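Local coordinates for glycosylation Associate Protein 1 (Streptococcus agalactiae serotype V, PDB 6OYC) that probably takes part, in complex with its partner Gap proteins, in the glycosylation and accessory Sec-dependent export of a bacterial surface protein, at residues L266-Y269 / S270-S273. Numbering follows the deposited sequence.
Sequences LEDY and SSLS
Asp268 grips Ser271 through both carboxylate oxygens, and the geometry identifies it as the N-cap of helix 269-273. OD1 of Asp268 accepts from Ser271 N at 3.0 Å with an N-H...O angle of 162°, the capping bond proper. A second bond, from Ser271 OG to Asp268 OD2, measures 2.6 Å. Both donors approach from above the carboxylate plane, OD1 being met 58° out of it, so the group lies against the helix start with a face presented to its donors. CG of Asp268 stands anti to the backbone N (chi1 -173°), which carries the carboxylate forward to the first turn, and two bonds should limit its rotation. The negative charge at this helix end is probably favoured by the helix dipole.

Backbone bonds continue the turn: Leu272 N reaches Asp268 O at 3.1 Å, nearly straight, and Ser273 N reaches Tyr269 O at 2.9 Å. Leu272 CG also packs on Asp268 O, 3.4 Å away. Asp268 itself centres an inverse gamma turn, the kink that separates this helix from helix 262-267.

Ser271 and Leu272 are buried, whereas Tyr269, Ser270 and Ser273 are exposed. Ser271 OG and Asp268 OD2 meet closely in the tight part, while on the solvent side Ser270 CB stays 3.9 Å from Asp268 OD1.

On the buried side, Ser271 and Leu272 rest on Leu253 of strand 250-255 in the seven-stranded parallel sheet, consistent with one of the two parallel-sheet domains of a GT-B-like fold; Asp268 and Ser271 touch Asn239 of helix 239-242, and Leu266 and Leu272 meet Leu289 of helix 283-292.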
ATOM      1  N   LEU A 266      21.580   2.598  -9.125  1.00 43.44           N
ATOM      2  CA  LEU A 266      22.818   2.345  -9.855  1.00 43.81           C
ATOM      3  C   LEU A 266      23.946   3.265  -9.445  1.00 44.95           C
ATOM      4  O   LEU A 266      25.095   2.996  -9.805  1.00 50.16           O
ATOM      5  CB  LEU A 266      22.591   2.500 -11.351  1.00 44.52           C
ATOM      6  CG  LEU A 266      21.560   1.529 -11.882  1.00 46.98           C
ATOM      7  CD1 LEU A 266      20.945   2.070 -13.169  1.00 46.13           C
ATOM      8  CD2 LEU A 266      22.264   0.206 -12.093  1.00 49.65           C
ATOM      9  N   GLU A 267      23.653   4.333  -8.715  1.00 38.44           N
ATOM     10  CA  GLU A 267      24.682   5.248  -8.264  1.00 44.22           C
ATOM     11  C   GLU A 267      25.252   4.865  -6.904  1.00 47.75           C
ATOM     12  O   GLU A 267      26.387   5.250  -6.588  1.00 43.54           O
ATOM     13  CB  GLU A 267      24.105   6.673  -8.241  1.00 46.26           C
ATOM     14  CG  GLU A 267      24.699   7.625  -7.241  1.00 53.02           C
ATOM     15  CD  GLU A 267      24.017   8.990  -7.247  1.00 58.54           C
ATOM     16  OE1 GLU A 267      22.831   9.061  -6.837  1.00 54.25           O
ATOM     17  OE2 GLU A 267      24.678   9.987  -7.646  1.00 53.25           O
ATOM     18  N   ASP A 268      24.511   4.091  -6.109  1.00 42.28           N
ATOM     19  CA  ASP A 268      24.900   3.788  -4.734  1.00 42.57           C
ATOM     20  C   ASP A 268      25.790   2.542  -4.706  1.00 37.81           C
ATOM     21  O   ASP A 268      25.428   1.487  -4.181  1.00 37.27           O
ATOM     22  CB  ASP A 268      23.660   3.609  -3.867  1.00 39.06           C
ATOM     23  CG  ASP A 268      23.993   3.467  -2.391  1.00 42.07           C
ATOM     24  OD1 ASP A 268      25.192   3.362  -2.048  1.00 44.59           O
ATOM     25  OD2 ASP A 268      23.050   3.446  -1.568  1.00 42.80           O
ATOM     26  N   TYR A 269      26.981   2.693  -5.302  1.00 42.39           N
ATOM     27  CA  TYR A 269      27.980   1.619  -5.329  1.00 41.26           C
ATOM     28  C   TYR A 269      28.213   1.017  -3.951  1.00 38.66           C
ATOM     29  O   TYR A 269      28.383  -0.200  -3.816  1.00 39.17           O
ATOM     30  CB  TYR A 269      29.316   2.146  -5.841  1.00 41.77           C
ATOM     31  CG  TYR A 269      29.483   2.315  -7.338  1.00 45.93           C
ATOM     32  CD1 TYR A 269      29.954   1.271  -8.131  1.00 45.86           C
ATOM     33  CD2 TYR A 269      29.238   3.546  -7.949  1.00 48.68           C
ATOM     34  CE1 TYR A 269      30.144   1.435  -9.500  1.00 45.18           C
ATOM     35  CE2 TYR A 269      29.415   3.718  -9.320  1.00 51.71           C
ATOM     36  CZ  TYR A 269      29.875   2.656 -10.090  1.00 51.85           C
ATOM     37  OH  TYR A 269      30.068   2.818 -11.454  1.00 60.43           O
ATOM     38  N   SER A 270      28.236   1.862  -2.914  1.00 38.93           N
ATOM     39  CA  SER A 270      28.581   1.386  -1.579  1.00 43.16           C
ATOM     40  C   SER A 270      27.552   0.388  -1.069  1.00 41.27           C
ATOM     41  O   SER A 270      27.918  -0.654  -0.508  1.00 36.83           O
ATOM     42  CB  SER A 270      28.720   2.568  -0.617  1.00 41.76           C
ATOM     43  OG  SER A 270      29.925   3.278  -0.862  1.00 47.96           O
ATOM     44  N   SER A 271      26.261   0.679  -1.277  1.00 39.32           N
ATOM     45  CA  SER A 271      25.220  -0.264  -0.876  1.00 37.37           C
ATOM     46  C   SER A 271      25.272  -1.534  -1.719  1.00 35.67           C
ATOM     47  O   SER A 271      25.178  -2.646  -1.187  1.00 36.05           O
ATOM     48  CB  SER A 271      23.842   0.380  -0.991  1.00 37.85           C
ATOM     49  OG  SER A 271      23.659   1.435  -0.062  1.00 39.30           O
ATOM     50  N   LEU A 272      25.404  -1.387  -3.039  1.00 33.83           N
ATOM     51  CA  LEU A 272      25.330  -2.547  -3.924  1.00 34.40           C
ATOM     52  C   LEU A 272      26.500  -3.490  -3.703  1.00 38.83           C
ATOM     53  O   LEU A 272      26.337  -4.716  -3.778  1.00 40.02           O
ATOM     54  CB  LEU A 272      25.297  -2.109  -5.388  1.00 35.76           C
ATOM     55  CG  LEU A 272      24.141  -1.200  -5.795  1.00 39.32           C
ATOM     56  CD1 LEU A 272      24.107  -1.066  -7.293  1.00 39.81           C
ATOM     57  CD2 LEU A 272      22.819  -1.748  -5.271  1.00 39.85           C
ATOM     58  N   SER A 273      27.687  -2.941  -3.432  1.00 34.16           N
ATOM     59  CA  SER A 273      28.850  -3.788  -3.217  1.00 37.32           C
ATOM     60  C   SER A 273      28.757  -4.553  -1.907  1.00 36.91           C
ATOM     61  O   SER A 273      29.467  -5.546  -1.741  1.00 35.78           O
ATOM     62  CB  SER A 273      30.143  -2.965  -3.247  1.00 36.02           C
ATOM     63  OG  SER A 273      30.246  -2.152  -2.098  1.00 38.67           O
TER